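Local structure of RTX-adhesin (Marinomonas primoryensis, 5IRB) at residues A[6-11]-A[96-101]; A[246-251]-A[265-270]; A[254-259]-A[288-293]. The protein binds its Antarctic bacterium to diatoms and ice as a 1.5-MDa calcium-binding adhesin, of which this chain is a rod of three beta-sandwich domains. All coordinates share one frame; numbering follows the deposited sequence.

Contact 1 of 3, residues A[6-11]-A[96-101]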
loop_
_atom_site.group_PDB
_atom_site.type_symbol
_atom_site.label_atom_id
_atom_site.label_comp_id
_atom_site.label_asym_id
_atom_site.label_seq_id
_atom_site.Cartn_x
_atom_site.Cartn_y
_atom_site.Cartn_z
ATOM N N LEU A 6 15.021 -62.325 12.914
ATOM C CA LEU A 6 14.595 -61.420 13.975
ATOM C C LEU A 6 13.402 -60.576 13.543
ATOM O O LEU A 6 13.360 -60.110 12.408
ATOM C CB LEU A 6 15.755 -60.526 14.416
ATOM C CG LEU A 6 16.968 -61.279 14.947
ATOM C CD1 LEU A 6 18.196 -60.395 15.017
ATOM C CD2 LEU A 6 16.641 -61.908 16.295
ATOM N N LEU A 7 12.416 -60.437 14.425
ATOM C CA LEU A 7 11.243 -59.610 14.140
ATOM C C LEU A 7 11.426 -58.211 14.772
ATOM O O LEU A 7 11.439 -58.065 15.999
ATOM C CB LEU A 7 9.967 -60.296 14.627
ATOM C CG LEU A 7 9.857 -61.703 13.991
ATOM C CD1 LEU A 7 8.591 -62.446 14.400
ATOM C CD2 LEU A 7 10.005 -61.681 12.448
ATOM N N ILE A 8 11.621 -57.204 13.927
ATOM C CA ILE A 8 11.779 -55.814 14.385
ATOM C C ILE A 8 10.840 -54.807 13.720
ATOM O O ILE A 8 10.240 -55.074 12.681
ATOM C CB ILE A 8 13.216 -55.329 14.153
ATOM C CG1 ILE A 8 13.605 -55.613 12.701
ATOM C CG2 ILE A 8 14.179 -56.041 15.095
ATOM C CD1 ILE A 8 14.877 -54.964 12.274
ATOM N N ASN A 9 10.744 -53.639 14.346
ATOM C CA ASN A 9 9.915 -52.545 13.876
ATOM C C ASN A 9 10.767 -51.277 13.772
ATOM O O ASN A 9 11.534 -50.973 14.678
ATOM C CB ASN A 9 8.723 -52.330 14.816
ATOM C CG ASN A 9 7.650 -51.439 14.208
ATOM O OD1 ASN A 9 6.798 -51.905 13.451
ATOM N ND2 ASN A 9 7.684 -50.150 14.541
ATOM N N LEU A 10 10.606 -50.529 12.687
ATOM C CA LEU A 10 11.416 -49.343 12.436
ATOM C C LEU A 10 10.537 -48.098 12.434
ATOM O O LEU A 10 9.566 -48.026 11.689
ATOM C CB LEU A 10 12.129 -49.452 11.089
ATOM C CG LEU A 10 12.951 -48.252 10.582
ATOM C CD1 LEU A 10 14.095 -47.934 11.529
ATOM C CD2 LEU A 10 13.471 -48.483 9.170
ATOM N N ASP A 11 10.865 -47.135 13.287
ATOM C CA ASP A 11 10.132 -45.874 13.328
ATOM C C ASP A 11 11.045 -44.715 13.043
ATOM O O ASP A 11 12.207 -44.706 13.458
ATOM C CB ASP A 11 9.467 -45.639 14.683
ATOM C CG ASP A 11 8.174 -46.405 14.846
ATOM O OD1 ASP A 11 7.161 -45.997 14.228
ATOM O OD2 ASP A 11 8.156 -47.396 15.605
ATOM N N GLY A 96 17.510 -59.565 11.177
ATOM C CA GLY A 96 16.133 -59.177 10.930
ATOM C C GLY A 96 16.116 -57.899 10.099
ATOM O O GLY A 96 17.037 -57.094 10.194
ATOM N N THR A 97 15.099 -57.737 9.258
ATOM C CA THR A 97 14.928 -56.543 8.450
ATOM C C THR A 97 13.562 -55.920 8.694
ATOM O O THR A 97 12.609 -56.616 9.031
ATOM C CB THR A 97 15.076 -56.849 6.953
ATOM O OG1 THR A 97 14.126 -57.866 6.591
ATOM C CG2 THR A 97 16.470 -57.365 6.643
ATOM N N ALA A 98 13.468 -54.601 8.532
ATOM C CA ALA A 98 12.157 -53.944 8.472
ATOM C C ALA A 98 12.197 -52.708 7.574
ATOM O O ALA A 98 13.279 -52.256 7.211
ATOM C CB ALA A 98 11.685 -53.566 9.868
ATOM N N ASP A 99 11.011 -52.203 7.216
ATOM C CA ASP A 99 10.838 -51.015 6.383
ATOM C C ASP A 99 10.035 -49.965 7.127
ATOM O O ASP A 99 9.318 -50.278 8.067
ATOM C CB ASP A 99 10.069 -51.314 5.083
ATOM C CG ASP A 99 10.845 -52.160 4.109
ATOM O OD1 ASP A 99 12.059 -51.924 3.931
ATOM O OD2 ASP A 99 10.222 -53.052 3.494
ATOM N N SER A 100 10.100 -48.724 6.659
ATOM C CA SER A 100 9.238 -47.702 7.217
ATOM C C SER A 100 9.218 -46.497 6.286
ATOM O O SER A 100 10.067 -46.368 5.396
ATOM C CB SER A 100 9.716 -47.286 8.608
ATOM O OG SER A 100 8.758 -46.459 9.238
ATOM N N THR A 101 8.254 -45.619 6.496
ATOM C CA THR A 101 8.213 -44.367 5.762
ATOM C C THR A 101 7.852 -43.269 6.742
ATOM O O THR A 101 7.313 -43.543 7.821
ATOM C CB THR A 101 7.201 -44.369 4.596
ATOM O OG1 THR A 101 5.887 -44.557 5.124
ATOM C CG2 THR A 101 7.519 -45.478 3.574
HETATM O O HOH W 1 11.101 -57.661 10.844
HETATM O O HOH W 2 8.896 -51.385 10.467
#

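Contact 2 of 3, residues A[246-251]-A[265-270]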
loop_
_atom_site.group_PDB
_atom_site.type_symbol
_atom_site.label_atom_id
_atom_site.label_comp_id
_atom_site.label_asym_id
_atom_site.label_seq_id
_atom_site.Cartn_x
_atom_site.Cartn_y
_atom_site.Cartn_z
ATOM N N GLY A 246 -7.666 30.885 -18.070
ATOM C CA GLY A 246 -7.298 30.196 -16.841
ATOM C C GLY A 246 -8.388 29.225 -16.424
ATOM O O GLY A 246 -8.939 28.511 -17.262
ATOM N N ASP A 247 -8.717 29.212 -15.136
ATOM C CA ASP A 247 -9.773 28.351 -14.622
ATOM C C ASP A 247 -11.125 29.038 -14.493
ATOM O O ASP A 247 -12.045 28.489 -13.882
ATOM C CB ASP A 247 -9.351 27.802 -13.259
ATOM C CG ASP A 247 -8.297 26.747 -13.384
ATOM O OD1 ASP A 247 -8.394 25.914 -14.315
ATOM O OD2 ASP A 247 -7.340 26.815 -12.605
ATOM N N ILE A 248 -11.259 30.229 -15.067
ATOM C CA ILE A 248 -12.546 30.921 -15.023
ATOM C C ILE A 248 -13.594 30.081 -15.758
ATOM O O ILE A 248 -13.338 29.558 -16.848
ATOM C CB ILE A 248 -12.472 32.352 -15.640
ATOM C CG1 ILE A 248 -11.554 33.250 -14.806
ATOM C CG2 ILE A 248 -13.862 32.959 -15.752
ATOM C CD1 ILE A 248 -11.343 34.667 -15.380
ATOM N N ALA A 249 -14.781 29.956 -15.175
ATOM C CA ALA A 249 -15.796 29.108 -15.773
ATOM C C ALA A 249 -17.182 29.720 -15.632
ATOM O O ALA A 249 -17.425 30.490 -14.706
ATOM C CB ALA A 249 -15.765 27.736 -15.129
ATOM N N GLU A 250 -18.079 29.379 -16.551
ATOM C CA GLU A 250 -19.495 29.716 -16.410
ATOM C C GLU A 250 -19.984 29.400 -15.007
ATOM O O GLU A 250 -19.724 28.322 -14.499
ATOM C CB GLU A 250 -20.350 28.951 -17.417
ATOM C CG GLU A 250 -21.826 29.350 -17.381
ATOM C CD GLU A 250 -22.675 28.530 -18.324
ATOM O OE1 GLU A 250 -22.114 27.669 -19.033
ATOM O OE2 GLU A 250 -23.903 28.769 -18.375
ATOM N N GLY A 251 -20.698 30.332 -14.381
ATOM C CA GLY A 251 -21.174 30.117 -13.025
ATOM C C GLY A 251 -20.283 30.681 -11.936
ATOM O O GLY A 251 -20.718 30.801 -10.781
ATOM N N THR A 265 -22.770 38.758 -9.168
ATOM C CA THR A 265 -23.429 38.111 -10.285
ATOM C C THR A 265 -22.537 36.911 -10.624
ATOM O O THR A 265 -21.588 36.606 -9.889
ATOM C CB THR A 265 -23.633 39.069 -11.514
ATOM O OG1 THR A 265 -24.452 38.429 -12.501
ATOM C CG2 THR A 265 -22.301 39.448 -12.165
ATOM N N THR A 266 -22.834 36.241 -11.730
ATOM C CA THR A 266 -22.034 35.118 -12.174
ATOM C C THR A 266 -21.650 35.283 -13.633
ATOM O O THR A 266 -22.272 36.056 -14.372
ATOM C CB THR A 266 -22.773 33.774 -11.985
ATOM O OG1 THR A 266 -23.987 33.809 -12.743
ATOM C CG2 THR A 266 -23.113 33.554 -10.525
ATOM N N VAL A 267 -20.600 34.573 -14.024
ATOM C CA VAL A 267 -20.128 34.583 -15.395
ATOM C C VAL A 267 -21.098 33.774 -16.241
ATOM O O VAL A 267 -21.515 32.679 -15.820
ATOM C CB VAL A 267 -18.702 33.976 -15.495
ATOM C CG1 VAL A 267 -18.197 34.008 -16.939
ATOM C CG2 VAL A 267 -17.748 34.724 -14.597
ATOM N N ASP A 268 -21.427 34.255 -17.445
ATOM C CA ASP A 268 -22.315 33.478 -18.305
ATOM C C ASP A 268 -21.510 32.638 -19.291
ATOM O O ASP A 268 -20.280 32.651 -19.239
ATOM C CB ASP A 268 -23.336 34.380 -19.025
ATOM C CG ASP A 268 -22.717 35.337 -20.061
ATOM O OD1 ASP A 268 -21.626 35.092 -20.619
ATOM O OD2 ASP A 268 -23.368 36.376 -20.326
ATOM N N ALA A 269 -22.212 31.921 -20.177
ATOM C CA ALA A 269 -21.623 30.933 -21.091
ATOM C C ALA A 269 -20.800 31.574 -22.213
ATOM O O ALA A 269 -19.974 30.909 -22.853
ATOM C CB ALA A 269 -22.717 30.058 -21.686
ATOM N N ASN A 270 -21.041 32.861 -22.455
ATOM C CA ASN A 270 -20.223 33.600 -23.400
ATOM C C ASN A 270 -18.958 34.167 -22.798
ATOM O O ASN A 270 -18.164 34.775 -23.508
ATOM C CB ASN A 270 -21.028 34.723 -24.069
ATOM C CG ASN A 270 -20.494 35.054 -25.438
ATOM O OD1 ASN A 270 -20.219 34.157 -26.231
ATOM N ND2 ASN A 270 -20.339 36.350 -25.733
HETATM O O HOH W 3 -25.168 31.686 -19.188
#

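Contact 3 of 3, residues A[254-259]-A[288-293]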
loop_
_atom_site.group_PDB
_atom_site.type_symbol
_atom_site.label_atom_id
_atom_site.label_comp_id
_atom_site.label_asym_id
_atom_site.label_seq_id
_atom_site.Cartn_x
_atom_site.Cartn_y
_atom_site.Cartn_z
ATOM N N VAL A 254 -18.856 36.741 -9.646
ATOM C CA VAL A 254 -18.238 38.027 -9.905
ATOM C C VAL A 254 -18.636 38.985 -8.786
ATOM O O VAL A 254 -19.816 39.175 -8.510
ATOM C CB VAL A 254 -18.678 38.641 -11.259
ATOM C CG1 VAL A 254 -17.779 39.809 -11.599
ATOM C CG2 VAL A 254 -18.638 37.591 -12.382
ATOM N N THR A 255 -17.651 39.575 -8.130
ATOM C CA THR A 255 -17.922 40.441 -6.994
ATOM C C THR A 255 -17.398 41.827 -7.289
ATOM O O THR A 255 -16.260 41.970 -7.717
ATOM C CB THR A 255 -17.284 39.892 -5.715
ATOM O OG1 THR A 255 -17.829 38.595 -5.452
ATOM C CG2 THR A 255 -17.568 40.815 -4.517
ATOM N N LEU A 256 -18.251 42.829 -7.080
ATOM C CA LEU A 256 -17.895 44.243 -7.205
ATOM C C LEU A 256 -18.178 44.982 -5.906
ATOM O O LEU A 256 -19.281 44.872 -5.377
ATOM C CB LEU A 256 -18.711 44.915 -8.321
ATOM C CG LEU A 256 -18.422 44.701 -9.802
ATOM C CD1 LEU A 256 -18.676 43.285 -10.202
ATOM C CD2 LEU A 256 -19.317 45.636 -10.618
ATOM N N GLU A 257 -17.194 45.709 -5.381
ATOM C CA GLU A 257 -17.430 46.585 -4.232
ATOM C C GLU A 257 -17.366 48.047 -4.686
ATOM O O GLU A 257 -16.326 48.548 -5.129
ATOM C CB GLU A 257 -16.472 46.270 -3.087
ATOM C CG GLU A 257 -16.767 44.872 -2.506
ATOM C CD GLU A 257 -15.560 44.166 -1.900
ATOM O OE1 GLU A 257 -14.427 44.689 -2.008
ATOM O OE2 GLU A 257 -15.751 43.065 -1.321
ATOM N N ILE A 258 -18.525 48.693 -4.626
ATOM C CA ILE A 258 -18.709 50.059 -5.088
ATOM C C ILE A 258 -19.339 50.902 -4.005
ATOM O O ILE A 258 -20.415 50.570 -3.508
ATOM C CB ILE A 258 -19.611 50.109 -6.332
ATOM C CG1 ILE A 258 -19.115 49.118 -7.388
ATOM C CG2 ILE A 258 -19.685 51.551 -6.886
ATOM C CD1 ILE A 258 -20.003 49.006 -8.600
ATOM N N ASN A 259 -18.652 51.973 -3.629
ATOM C CA ASN A 259 -19.126 52.867 -2.589
ATOM C C ASN A 259 -19.498 52.138 -1.290
ATOM O O ASN A 259 -20.488 52.472 -0.628
ATOM C CB ASN A 259 -20.318 53.674 -3.115
ATOM C CG ASN A 259 -20.645 54.855 -2.234
ATOM O OD1 ASN A 259 -19.769 55.396 -1.563
ATOM N ND2 ASN A 259 -21.910 55.256 -2.223
ATOM N N PHE A 288 -13.402 51.107 -9.376
ATOM C CA PHE A 288 -13.644 49.897 -8.594
ATOM C C PHE A 288 -13.133 48.669 -9.319
ATOM O O PHE A 288 -12.841 48.713 -10.519
ATOM C CB PHE A 288 -15.134 49.762 -8.274
ATOM C CG PHE A 288 -15.997 49.625 -9.488
ATOM C CD1 PHE A 288 -16.133 48.409 -10.132
ATOM C CD2 PHE A 288 -16.618 50.743 -10.031
ATOM C CE1 PHE A 288 -16.911 48.293 -11.269
ATOM C CE2 PHE A 288 -17.396 50.638 -11.166
ATOM C CZ PHE A 288 -17.546 49.429 -11.796
ATOM N N ASP A 289 -13.016 47.572 -8.580
ATOM C CA ASP A 289 -12.545 46.321 -9.136
ATOM C C ASP A 289 -13.694 45.348 -9.324
ATOM O O ASP A 289 -14.656 45.332 -8.544
ATOM C CB ASP A 289 -11.500 45.674 -8.214
ATOM C CG ASP A 289 -10.167 46.375 -8.284
ATOM O OD1 ASP A 289 -9.932 47.094 -9.275
ATOM O OD2 ASP A 289 -9.358 46.218 -7.351
ATOM N N ALA A 290 -13.584 44.520 -10.351
ATOM C CA ALA A 290 -14.463 43.385 -10.472
ATOM C C ALA A 290 -13.589 42.161 -10.188
ATOM O O ALA A 290 -12.526 41.994 -10.801
ATOM C CB ALA A 290 -15.106 43.322 -11.864
ATOM N N VAL A 291 -14.018 41.327 -9.245
ATOM C CA VAL A 291 -13.226 40.157 -8.845
ATOM C C VAL A 291 -13.958 38.852 -9.139
ATOM O O VAL A 291 -15.084 38.658 -8.694
ATOM C CB VAL A 291 -12.850 40.198 -7.360
ATOM C CG1 VAL A 291 -11.977 38.971 -6.975
ATOM C CG2 VAL A 291 -12.104 41.472 -7.056
ATOM N N VAL A 292 -13.341 37.990 -9.939
ATOM C CA VAL A 292 -13.933 36.684 -10.247
ATOM C C VAL A 292 -13.238 35.583 -9.435
ATOM O O VAL A 292 -12.009 35.520 -9.375
ATOM C CB VAL A 292 -13.875 36.377 -11.742
ATOM C CG1 VAL A 292 -14.322 34.929 -12.037
ATOM C CG2 VAL A 292 -14.756 37.403 -12.503
ATOM N N THR A 293 -14.043 34.772 -8.751
ATOM C CA THR A 293 -13.542 33.670 -7.934
ATOM C C THR A 293 -13.699 32.360 -8.709
ATOM O O THR A 293 -14.811 31.988 -9.090
ATOM C CB THR A 293 -14.260 33.573 -6.587
ATOM O OG1 THR A 293 -13.948 34.736 -5.807
ATOM C CG2 THR A 293 -13.789 32.305 -5.814
HETATM O O HOH W 4 -15.501 37.073 -6.437
HETATM O O HOH W 5 -13.374 48.058 -5.415
#

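Contact 1 of 3, residues A[6-11]-A[96-101]
The side chain of Ile8 leans over residues 96-98, its CD1 reaching the carbonyl of Gly96 (CD1 to O 3.7 Å) while its CG1 meets Ala98 CB at 4.0 Å. The first torsion, 51°, sets CG1 between the backbone N and the carbonyl carbon, and from there CD1 points across to the backbone of residues 96-97. Ala98 CB also abuts the carbonyl of its partner, 3.5 Å from Ile8 O. One step on, Leu10 lays CG against Ser100 CB at 3.9 Å, while Ser100 OG lies 3.0 Å from Leu10 O, a possible hydrogen bond, since the hydroxyl proton has another acceptor within reach.

The two strands run in roughly the same direction, 28° apart, but their axes come no nearer than 5.9 Å, and water bridges them. One water accepts from Ile8 N and donates to Thr97 O; a second does the same between Leu10 N and Asp99 O. At the start of the pair Gly96 CA makes a CH...O contact to Leu6 O at 3.3 Å.

The strands come from the two facing sheets of the N-terminal beta-sandwich and are not paired as sheet neighbours. Strand 8-12 bonds through Asn9 and Asp11 to strand 29-38, strand 95-106 pairs with strand 81-89, and Ile8 packs between the sheets, touching Val36 of one and Val86 and Val88 of the other.

Contact 2 of 3, residues A[246-251]-A[265-270]
Ile248 opens the contact by setting CG2 against Val267 CG2 at 4.4 Å, both side chains also resting on Ala243. This is the C-terminal beta-sandwich domain, at the open end of the beta hairpin formed by strands 253-258 and 261-266. Segment 246-251 lies in the loop that leads from strand 236-244 into the hairpin, and residues 267-270 turn from it toward strand 272-278. The contact carries on from the hairpin's last backbone bonds, Thr265 with Val254 and Val267 with Asp252, to where the chains diverge, their directions 102° apart.

Ala249 comes next and contributes its backbone: its carbonyl oxygen lies 3.8 Å from Val267 CB, and its N bonds to Asp252 OD2.

Glu250 spreads furthest over the partner. With CG anti to its N (chi1 -176°) and the chain extended beyond it, CG passes alongside the Asp268 carbonyl carbon and the carboxylate ends beside Ala269, OE1 being 3.6 Å from Ala269 CB. Glu250 OE2 accepts a long bond from a water (3.3 Å) that itself accepts from Ala269 N, a loose link to the turn. That turn is braced from its own side by Asp268, whose OD1 accepts from Glu272 N and, weakly, from Asn270 N.

Gly251 provides the direct polar tie. Its N donates to Val267 O over 2.9 Å in a nearly straight bond, 172° at the hydrogen. At its backbone angles a CB would press on the carbonyl O of Glu250, which calls for glycine. Thr266 lies alongside the Gly251 carbonyl, its CG2 methyl 3.7 Å from Gly251 O.

Contact 3 of 3, residues A[254-259]-A[288-293]
Ile258 sits on the ring of Phe288, its CD1 3.9 Å from the ring centroid and only 4° off the normal, a CH-pi contact over the face. Leu256 CD2 approaches the same ring obliquely, 3.6 Å from Phe288 CE1, and sends its other branch to Ala290, with CD1 3.9 Å from Ala290 CB. At the far end of the pair Val254 CG2 meets Val292 CG2, also at 3.9 Å.

What lines up these side chains is the antiparallel backbone. Thr255 and Val291 form a hydrogen-bonded pair, each N donating to the other's O over 2.8 Å. Past them the strands part: a water donates to Glu257 O and accepts from Asp289 N. On the face that carries Thr255 and Val291, another water joins Thr255 OG1, Val291 O and Thr293 OG1.

Farther out, Trp273 covers Val254, Leu256 and Ala290, Leu282 of helix 279-284 touches both Ile258 and Phe288, and Asp289 OD1 bonds to Ser307 OG. The Phe288 side chain lies about 4 Å from a bound calcium ion. One face of these strands is therefore held by dispersion and ring contacts within the sandwich core, while the other is mixed, with a water-linked polar patch.

In the fold
Contact 3 is the buried one, contact 2 lies at the surface and contact 1 is partly buried. Contacts 2 and 3 share the C-terminal domain, their centres 14 Å apart: strands 253-258 and 261-266 are neighbours in one sheet, and Val267 packs on Val254 where the two contacts meet. Contact 1 is in the domain at the rod's other end, its centre 94 Å from that of contact 2. Chemistry follows place: contact 3 is sheet pairing with an aromatic and aliphatic face, contact 1 joins separate sheets through two bridging waters and the packing of Ile8 and Leu10 on Ala98 and Ser100, and contact 2 holds a loop to a hairpin end by one direct backbone bond, Val267 and the stem of Glu250.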